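Local coordinates for putative pyridoxal phosphate-dependent transferase (Clostridium difficile, PDB 4DQ6), which binds pyridoxal-5'-phosphate and has the fold of the class I and II aminotransferase family, although its precise biological role is not established, at residues A[48-53]-A[240-245]; A[84-89]-A[232-237]; A[156-161]-A[190-195]; A[308-311]-A[316-319]. All coordinates share one frame; numbering follows the deposited sequence.

How the contacts relate
Contacts 1 and 2 adjoin each other beside the cofactor pocket. Their centres are about 18 Å apart, but the segments meet where Ile-242 N lies 3.1 Å from Thr-237 O, a probable hydrogen bond, and Lys-238 of the pyridoxal-5'-phosphate pocket follows directly after Thr-237. The side chains of Ile-242 in contact 1 and Met-234 in contact 2 are each about 10 Å from the cofactor. Along the chain contact 3 is nested within contact 2, which is nested within contact 1; contacts 1 and 3 lie on opposite sides of the chain's centre, their centres about 40 Å apart. Contact 4 follows later in sequence, with its nearest atoms about 22 Å from either of the first two.

Contact 1. Residues A[48-53]-A[240-245]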
# COMPACT_ATOMS: atom_id res chain seq x y z
N PRO A 48 20.64 5.69 11.83
CA PRO A 48 21.56 5.88 10.71
C PRO A 48 21.62 4.76 9.69
O PRO A 48 21.75 5.01 8.50
CB PRO A 48 22.92 5.99 11.43
CG PRO A 48 22.60 6.42 12.78
CD PRO A 48 21.26 5.87 13.14
N CYS A 49 21.53 3.52 10.13
CA CYS A 49 21.54 2.42 9.20
C CYS A 49 20.35 2.42 8.23
O CYS A 49 20.44 1.99 7.06
CB CYS A 49 21.59 1.11 9.91
SG CYS A 49 20.21 0.83 11.06
N ILE A 50 19.21 2.88 8.74
CA ILE A 50 18.01 2.98 7.88
C ILE A 50 18.19 4.11 6.84
O ILE A 50 17.99 3.90 5.65
CB ILE A 50 16.79 3.24 8.72
CG1 ILE A 50 16.54 2.04 9.60
CG2 ILE A 50 15.60 3.59 7.81
CD1 ILE A 50 15.49 2.36 10.67
N ILE A 51 18.70 5.31 7.27
CA ILE A 51 18.92 6.42 6.34
C ILE A 51 19.92 5.97 5.26
O ILE A 51 19.71 6.21 4.07
CB ILE A 51 19.38 7.67 7.08
CG1 ILE A 51 18.34 8.14 8.10
CG2 ILE A 51 19.69 8.80 6.09
CD1 ILE A 51 18.92 9.13 9.10
N ASP A 52 20.97 5.24 5.66
CA ASP A 52 21.96 4.91 4.67
C ASP A 52 21.45 3.84 3.69
O ASP A 52 21.75 3.86 2.51
CB ASP A 52 23.23 4.47 5.32
CG ASP A 52 24.43 4.76 4.44
OD1 ASP A 52 24.78 5.97 4.16
OD2 ASP A 52 25.05 3.78 4.02
N SER A 53 20.60 2.93 4.16
CA SER A 53 19.98 1.93 3.26
C SER A 53 19.09 2.65 2.22
O SER A 53 19.05 2.30 1.01
CB SER A 53 19.11 0.88 4.02
OG SER A 53 17.79 1.30 4.50
N PHE A 240 10.97 1.58 14.79
CA PHE A 240 12.01 2.34 14.15
C PHE A 240 11.51 3.63 13.54
O PHE A 240 12.29 4.33 12.90
CB PHE A 240 12.77 1.52 13.08
CG PHE A 240 13.54 0.39 13.67
CD1 PHE A 240 14.72 0.64 14.29
CD2 PHE A 240 13.05 -0.91 13.65
CE1 PHE A 240 15.48 -0.37 14.85
CE2 PHE A 240 13.78 -1.93 14.25
CZ PHE A 240 15.03 -1.67 14.78
N ASN A 241 10.29 4.05 13.78
CA ASN A 241 9.74 5.30 13.25
C ASN A 241 9.73 5.39 11.75
O ASN A 241 10.21 6.43 11.18
CB ASN A 241 10.50 6.49 13.81
CG ASN A 241 9.70 7.77 13.71
OD1 ASN A 241 8.48 7.78 13.67
ND2 ASN A 241 10.39 8.85 13.76
N ILE A 242 9.30 4.31 11.10
CA ILE A 242 9.24 4.27 9.64
C ILE A 242 7.80 3.92 9.15
O ILE A 242 7.64 3.35 8.09
CB ILE A 242 10.33 3.34 9.03
CG1 ILE A 242 10.25 1.92 9.55
CG2 ILE A 242 11.71 3.98 9.25
CD1 ILE A 242 11.28 0.96 8.94
N ALA A 243 6.81 4.49 9.82
CA ALA A 243 5.36 4.27 9.42
C ALA A 243 5.14 4.84 8.01
O ALA A 243 4.32 4.33 7.26
CB ALA A 243 4.38 4.88 10.40
N GLY A 244 5.86 5.91 7.68
CA GLY A 244 5.80 6.54 6.37
C GLY A 244 6.30 5.68 5.24
O GLY A 244 6.02 5.99 4.07
N LEU A 245 7.09 4.63 5.56
CA LEU A 245 7.57 3.72 4.52
C LEU A 245 6.60 2.59 4.25
O LEU A 245 6.66 2.02 3.18
CB LEU A 245 8.98 3.19 4.82
CG LEU A 245 10.02 4.25 5.14
CD1 LEU A 245 11.42 3.66 5.35
CD2 LEU A 245 10.06 5.24 4.00
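With CG1 of Ile-50 beside its backbone N (chi1 -65°) and the chain extended beyond it, CD1 is carried out toward Phe-240, while CG2 is left to meet Ile-242. Ile-242 has its CG1 between its own N and carbonyl carbon (chi1 57°), which places CG2 on the side facing the helix. The contact thereby joins helix 48-58 to the turn after helix 237-240 in the class I and II aminotransferase fold; Lys-238 of the pyridoxal-5'-phosphate pocket belongs to that short helix. Ile-50 CD1 lies 3.7 Å from Phe-240 CB and approaches the ring obliquely, 4.1 Å from Phe-240 CD1. Its other branch, Ile-50 CG2, is 4.2 Å from Ile-242 CG2. No hydrogen bond spans the segments, and all three touching residues are buried, so one isoleucine bridges two apolar side chains purely by packing.

Asn-241, between the two, is the first residue to depart from helical backbone angles, with positive phi; its OD1 accepts from Met-42 N and its ND2 bonds to Phe-44 O, which tie the turn to the chain ahead of helix 48-58, the second bond only weakly. Helix 275-287 borders both segments, through Ala-283 at Ser-53 and Ser-284 at Phe-240. The second subunit packs its Tyr-65 against Ala-243, so the turn also takes part in the dimer. On the helix itself, Ser-53 OG donates to Ile-50 O at 2.8 Å, meeting an oxygen lone pair at a C=O...OG angle of 124°.

Contact 2. Residues A[84-89]-A[232-237]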
# COMPACT_ATOMS: atom_id res chain seq x y z
N HIS A 84 12.99 -12.22 20.78
CA HIS A 84 11.83 -12.75 21.51
C HIS A 84 11.93 -14.22 21.78
O HIS A 84 11.01 -14.79 22.38
CB HIS A 84 10.57 -12.48 20.77
CG HIS A 84 10.38 -11.05 20.40
ND1 HIS A 84 10.43 -10.07 21.32
CD2 HIS A 84 10.10 -10.46 19.20
CE1 HIS A 84 10.24 -8.89 20.70
NE2 HIS A 84 10.05 -9.13 19.41
N ASN A 85 13.00 -14.87 21.36
CA ASN A 85 13.14 -16.31 21.51
C ASN A 85 11.96 -17.07 20.89
O ASN A 85 11.55 -18.11 21.38
CB ASN A 85 13.27 -16.69 22.99
CG ASN A 85 14.11 -17.93 23.20
OD1 ASN A 85 15.13 -18.18 22.50
ND2 ASN A 85 13.71 -18.72 24.20
N TRP A 86 11.50 -16.58 19.76
CA TRP A 86 10.39 -17.18 19.05
C TRP A 86 10.92 -17.62 17.69
O TRP A 86 11.30 -16.76 16.86
CB TRP A 86 9.29 -16.16 18.90
CG TRP A 86 8.08 -16.70 18.22
CD1 TRP A 86 7.65 -18.01 18.18
CD2 TRP A 86 7.10 -15.94 17.51
NE1 TRP A 86 6.48 -18.11 17.46
CE2 TRP A 86 6.09 -16.87 17.06
CE3 TRP A 86 6.95 -14.59 17.22
CZ2 TRP A 86 5.03 -16.46 16.28
CZ3 TRP A 86 5.87 -14.20 16.43
CH2 TRP A 86 4.93 -15.11 16.03
N LYS A 87 10.99 -18.92 17.49
CA LYS A 87 11.42 -19.46 16.21
C LYS A 87 10.23 -19.62 15.29
O LYS A 87 9.30 -20.38 15.59
CB LYS A 87 12.11 -20.82 16.35
CG LYS A 87 12.66 -21.38 15.00
CD LYS A 87 13.90 -20.61 14.49
CE LYS A 87 15.09 -20.69 15.47
NZ LYS A 87 16.49 -20.35 15.04
N ILE A 88 10.25 -18.88 14.19
CA ILE A 88 9.24 -19.00 13.14
C ILE A 88 9.88 -19.51 11.85
O ILE A 88 11.12 -19.63 11.75
CB ILE A 88 8.52 -17.65 12.85
CG1 ILE A 88 9.45 -16.57 12.24
CG2 ILE A 88 7.89 -17.11 14.14
CD1 ILE A 88 8.69 -15.52 11.37
N LYS A 89 9.02 -19.86 10.89
CA LYS A 89 9.50 -20.22 9.56
C LYS A 89 9.20 -19.05 8.63
O LYS A 89 8.15 -18.45 8.72
CB LYS A 89 8.80 -21.46 9.06
CG LYS A 89 9.17 -22.70 9.89
CD LYS A 89 8.41 -23.92 9.40
CE LYS A 89 8.59 -25.12 10.32
NZ LYS A 89 9.96 -25.70 10.29
N THR A 232 -0.39 -13.53 14.09
CA THR A 232 0.35 -12.41 14.69
C THR A 232 0.75 -11.35 13.71
O THR A 232 1.28 -11.65 12.63
CB THR A 232 1.64 -12.93 15.34
OG1 THR A 232 1.32 -14.05 16.21
CG2 THR A 232 2.31 -11.91 16.20
N CYS A 233 0.45 -10.10 14.03
CA CYS A 233 0.83 -8.95 13.21
C CYS A 233 1.94 -8.20 13.93
O CYS A 233 1.81 -7.92 15.12
CB CYS A 233 -0.31 -8.00 12.97
SG CYS A 233 -1.69 -8.76 12.12
N MET A 234 3.03 -7.92 13.22
CA MET A 234 4.21 -7.15 13.71
C MET A 234 4.70 -6.25 12.61
O MET A 234 4.27 -6.39 11.47
CB MET A 234 5.32 -8.03 14.21
CG MET A 234 5.00 -8.77 15.55
SD MET A 234 6.31 -10.00 15.87
CE MET A 234 6.04 -10.40 17.62
N ALA A 235 5.62 -5.34 12.92
CA ALA A 235 6.10 -4.43 11.89
C ALA A 235 7.35 -3.78 12.44
O ALA A 235 7.50 -3.70 13.66
CB ALA A 235 5.09 -3.33 11.59
N PRO A 236 8.24 -3.23 11.59
CA PRO A 236 9.31 -2.37 12.04
C PRO A 236 8.91 -0.93 12.29
O PRO A 236 9.75 -0.13 12.73
CB PRO A 236 10.26 -2.44 10.88
CG PRO A 236 9.42 -2.53 9.68
CD PRO A 236 8.32 -3.46 10.14
N THR A 237 7.66 -0.57 11.99
CA THR A 237 7.29 0.82 11.85
C THR A 237 7.24 1.57 13.17
O THR A 237 7.67 2.70 13.24
CB THR A 237 5.98 1.03 11.10
OG1 THR A 237 5.01 0.24 11.74
CG2 THR A 237 6.10 0.58 9.67
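Thr-232 OG1 approaches Trp-86 to 3.8 Å at CH2, a van der Waals touch, since no hydrogen bond crosses this contact. The two side chains come from opposite directions, and CH2, at the far end of the indole, rests against the branch point of the threonine, 4.0 Å from Thr-232 CB and 4.1 Å from Thr-232 CG2. CG of Trp-86 is anti to its backbone N (chi1 -178°), and this sends the ring system inward from the loop after helix 70-84. Next to it the extended chain of Met-234 crosses the indole obliquely and brings CE to 4.0 Å from Trp-86 CZ3. The same methyl is 4.4 Å from His-84 CD2, so it touches both rings, obliquely in each case. Ile-88 of the same segment as Trp-86 covers one face of the indole, its CG2 3.4 Å above the ring plane and over the centre. His-84 in turn meets His-216 edge-to-face. In the fold, the end of helix 70-84 and the loop that leads on to strand 93-96 pack here against the end of strand 230-234 in the central mixed sheet, with Leu-80 of the helix touching both Trp-86 and Met-234, and Val-251 and Tyr-249 of the adjoining antiparallel strand 248-251 closing in on Trp-86 and Met-234 respectively.

Contact 3. Residues A[156-161]-A[190-195]; sequences EDIENK and GDICLK
In segment 190-195, the last part of helix 183-195, Ile-192 meets Ile-158 and Glu-159. Its CG2 lies 4.1 Å from Ile-158 CG2, the two branched side chains crossing at a slant. Its CG1 is 3.7 Å from Glu-159 OE2, and its CD1 is 4.1 Å from Glu-159 CG, so the glutamate crosses the isoleucine obliquely, touching it with CG and with one carboxylate oxygen. A bend at chi2 (-80°) folds this side chain back toward the neighbouring helix, although its CB does not point there. One residue on, Cys-193 keeps to the flank, and Leu-194 turns to Phe-226 of helix 224-228. Lys-195 points its CB at the other helix, yet its NZ stays 6.3 Å from Glu-159 OE2; any attraction between these opposite charges is therefore long-range. A nearer polar partner lies just past the segment, where His-196 NE2 is hydrogen-bonded to Glu-159 OE1 and so restrains the carboxylate.

On helix 155-161, Lys-161 NZ forms a salt bridge of 2.7 Å with Asp-157 OD2, on the syn lone pair, and also bonds to Ile-140 O at the end of strand 137-140. Helix 155-161 lies over Met-118 of strand 116-119, reached by Ile-158 and Lys-161, while helix 183-195 is the connection of a beta-alpha-beta crossover between the parallel strands 165-171 and 199-203.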
# COMPACT_ATOMS: atom_id res chain seq x y z
N GLU A 156 -13.34 -13.33 33.79
CA GLU A 156 -14.74 -13.67 34.01
C GLU A 156 -15.61 -13.02 32.94
O GLU A 156 -16.52 -13.65 32.42
CB GLU A 156 -15.22 -13.22 35.42
CG GLU A 156 -16.63 -13.64 35.81
CD GLU A 156 -17.07 -13.14 37.18
OE1 GLU A 156 -17.86 -13.83 37.85
OE2 GLU A 156 -16.62 -12.04 37.59
N ASP A 157 -15.36 -11.74 32.64
CA ASP A 157 -16.18 -11.03 31.65
C ASP A 157 -16.03 -11.64 30.26
O ASP A 157 -17.04 -11.81 29.54
CB ASP A 157 -15.85 -9.54 31.64
CG ASP A 157 -16.81 -8.74 30.82
OD1 ASP A 157 -18.02 -8.63 31.18
OD2 ASP A 157 -16.36 -8.25 29.76
N ILE A 158 -14.79 -12.00 29.90
CA ILE A 158 -14.47 -12.65 28.62
C ILE A 158 -15.27 -13.95 28.51
O ILE A 158 -16.01 -14.17 27.53
CB ILE A 158 -13.01 -13.03 28.52
CG1 ILE A 158 -12.14 -11.76 28.45
CG2 ILE A 158 -12.75 -13.83 27.27
CD1 ILE A 158 -10.62 -11.99 28.48
N GLU A 159 -15.17 -14.78 29.55
CA GLU A 159 -15.96 -16.03 29.63
C GLU A 159 -17.46 -15.79 29.48
O GLU A 159 -18.16 -16.54 28.73
CB GLU A 159 -15.70 -16.70 30.98
CG GLU A 159 -14.46 -17.55 31.02
CD GLU A 159 -14.65 -18.93 30.40
OE1 GLU A 159 -15.74 -19.24 29.86
OE2 GLU A 159 -13.69 -19.72 30.45
N ASN A 160 -17.95 -14.76 30.15
CA ASN A 160 -19.38 -14.45 30.17
C ASN A 160 -19.91 -14.02 28.79
O ASN A 160 -21.08 -14.17 28.48
CB ASN A 160 -19.66 -13.33 31.16
CG ASN A 160 -19.98 -13.85 32.56
OD1 ASN A 160 -19.76 -15.02 32.84
ND2 ASN A 160 -20.40 -12.96 33.47
N LYS A 161 -19.03 -13.46 27.98
CA LYS A 161 -19.40 -12.89 26.68
C LYS A 161 -18.90 -13.71 25.49
O LYS A 161 -19.09 -13.28 24.35
CB LYS A 161 -18.88 -11.44 26.56
CG LYS A 161 -19.42 -10.44 27.55
CD LYS A 161 -18.81 -9.05 27.36
CE LYS A 161 -19.30 -8.05 28.38
NZ LYS A 161 -18.37 -6.90 28.57
N GLY A 190 -5.40 -17.54 26.38
CA GLY A 190 -5.33 -18.42 25.24
C GLY A 190 -6.05 -19.72 25.54
O GLY A 190 -6.59 -20.33 24.64
N ASP A 191 -6.05 -20.11 26.81
CA ASP A 191 -6.80 -21.31 27.22
C ASP A 191 -8.28 -21.11 27.04
O ASP A 191 -8.98 -22.02 26.56
CB ASP A 191 -6.49 -21.63 28.67
CG ASP A 191 -5.17 -22.31 28.84
OD1 ASP A 191 -4.59 -22.75 27.82
OD2 ASP A 191 -4.72 -22.44 30.01
N ILE A 192 -8.78 -19.96 27.44
CA ILE A 192 -10.18 -19.63 27.21
C ILE A 192 -10.54 -19.73 25.73
O ILE A 192 -11.49 -20.35 25.32
CB ILE A 192 -10.54 -18.22 27.76
CG1 ILE A 192 -10.47 -18.23 29.29
CG2 ILE A 192 -11.94 -17.80 27.32
CD1 ILE A 192 -10.60 -16.85 29.91
N CYS A 193 -9.70 -19.14 24.89
CA CYS A 193 -10.02 -19.07 23.48
C CYS A 193 -9.93 -20.44 22.82
O CYS A 193 -10.82 -20.80 22.03
CB CYS A 193 -9.11 -18.07 22.80
SG CYS A 193 -9.50 -16.36 23.18
N LEU A 194 -8.89 -21.20 23.14
CA LEU A 194 -8.78 -22.59 22.63
C LEU A 194 -10.04 -23.36 23.00
O LEU A 194 -10.59 -24.10 22.15
CB LEU A 194 -7.61 -23.29 23.30
CG LEU A 194 -6.24 -23.36 22.65
CD1 LEU A 194 -5.18 -23.83 23.64
CD2 LEU A 194 -6.33 -24.32 21.46
N LYS A 195 -10.48 -23.20 24.25
CA LYS A 195 -11.60 -23.99 24.77
C LYS A 195 -12.85 -23.74 23.96
O LYS A 195 -13.65 -24.66 23.70
CB LYS A 195 -11.84 -23.64 26.25
CG LYS A 195 -12.59 -24.66 27.08
CD LYS A 195 -12.22 -24.49 28.56
CE LYS A 195 -13.42 -24.51 29.49
NZ LYS A 195 -13.89 -25.92 29.68

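Contact 4. Residues A[308-311]-A[316-319]; sequences KYIN and KLKV
Ile-310 meets Leu-317 at about a right angle, with its CG2 3.7 Å from Leu-317 CB. The longer branch of the same isoleucine runs on to the strand, where Ile-310 CD1 lies 4.2 Å from Val-319 CG1. That valine methyl lies between its own N and carbonyl carbon (chi1 57°), on the side turned to the helix. Beside this apolar seam, Asn-311 reaches the backbone of Val-319 through water. Water 1 accepts from Asn-311 ND2 at 3.2 Å and donates to Val-319 O at 2.8 Å; water 2 donates to Asn-311 OD1 at 3.1 Å and accepts from Val-319 N at 3.0 Å. The carboxamide thus serves both backbone polar atoms of Val-319, each through a single water. A third water is within bonding distance of Asn-311 OD1 and Leu-317 O, but it cannot serve every acceptor around it at once. Farther out, Leu-328 of strand 327-331 touches both Ile-310 and Val-319, and Ile-390 of helix 376-390 touches Leu-317. Helix 289-313 here turns back through a short loop into the weakly bonded strand 318-319, at one edge of this chain's four-stranded antiparallel sheet, consistent with the smaller alpha/beta domain of aminotransferase-fold proteins.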
# COMPACT_ATOMS: atom_id res chain seq x y z
N LYS A 308 7.70 12.01 37.30
CA LYS A 308 8.18 12.86 38.40
C LYS A 308 7.59 14.28 38.27
O LYS A 308 7.06 14.85 39.25
CB LYS A 308 9.70 12.87 38.40
CG LYS A 308 10.35 13.76 39.47
CD LYS A 308 11.87 13.66 39.44
CE LYS A 308 12.51 14.94 39.96
NZ LYS A 308 12.22 15.09 41.41
N TYR A 309 7.60 14.84 37.05
CA TYR A 309 7.06 16.16 36.82
C TYR A 309 5.58 16.23 37.15
O TYR A 309 5.15 17.12 37.86
CB TYR A 309 7.28 16.61 35.38
CG TYR A 309 7.01 18.04 35.16
CD1 TYR A 309 5.73 18.53 34.94
CD2 TYR A 309 8.07 18.95 35.14
CE1 TYR A 309 5.50 19.92 34.75
CE2 TYR A 309 7.85 20.30 34.96
CZ TYR A 309 6.57 20.76 34.73
OH TYR A 309 6.34 22.10 34.57
N ILE A 310 4.81 15.23 36.70
CA ILE A 310 3.36 15.21 36.97
C ILE A 310 3.10 15.08 38.48
O ILE A 310 2.26 15.82 39.04
CB ILE A 310 2.62 14.05 36.22
CG1 ILE A 310 2.59 14.29 34.70
CG2 ILE A 310 1.19 13.89 36.73
CD1 ILE A 310 2.37 13.03 33.88
N ASN A 311 3.82 14.19 39.14
CA ASN A 311 3.59 13.96 40.56
C ASN A 311 3.97 15.16 41.42
O ASN A 311 3.33 15.45 42.43
CB ASN A 311 4.34 12.70 41.03
CG ASN A 311 3.75 11.40 40.48
OD1 ASN A 311 2.58 11.32 40.03
ND2 ASN A 311 4.54 10.36 40.53
N LYS A 316 -2.98 16.32 41.14
CA LYS A 316 -4.35 15.82 40.92
C LYS A 316 -4.42 14.78 39.79
O LYS A 316 -5.33 13.93 39.77
CB LYS A 316 -5.34 16.96 40.66
CG LYS A 316 -5.70 17.76 41.93
CD LYS A 316 -6.17 19.16 41.62
CE LYS A 316 -6.58 19.91 42.87
NZ LYS A 316 -6.84 21.36 42.59
N LEU A 317 -3.45 14.79 38.87
CA LEU A 317 -3.40 13.80 37.81
C LEU A 317 -2.80 12.52 38.37
O LEU A 317 -1.99 12.53 39.31
CB LEU A 317 -2.51 14.25 36.65
CG LEU A 317 -2.89 15.62 36.05
CD1 LEU A 317 -2.06 15.90 34.83
CD2 LEU A 317 -4.41 15.76 35.77
N LYS A 318 -3.17 11.42 37.76
CA LYS A 318 -2.69 10.10 38.17
C LYS A 318 -2.15 9.34 36.94
O LYS A 318 -2.77 9.34 35.89
CB LYS A 318 -3.82 9.28 38.83
CG LYS A 318 -4.36 9.87 40.16
CD LYS A 318 -3.18 10.34 41.03
CE LYS A 318 -3.49 10.66 42.49
NZ LYS A 318 -3.73 12.11 42.69
N VAL A 319 -1.03 8.68 37.11
CA VAL A 319 -0.30 8.05 35.99
C VAL A 319 0.47 6.86 36.58
O VAL A 319 1.05 6.96 37.65
CB VAL A 319 0.62 9.04 35.27
CG1 VAL A 319 1.61 9.65 36.24
CG2 VAL A 319 1.27 8.40 34.04
O HOH W 1 2.98 7.76 39.54
O HOH W 2 0.28 9.24 39.78
O HOH W 3 0.36 13.42 40.08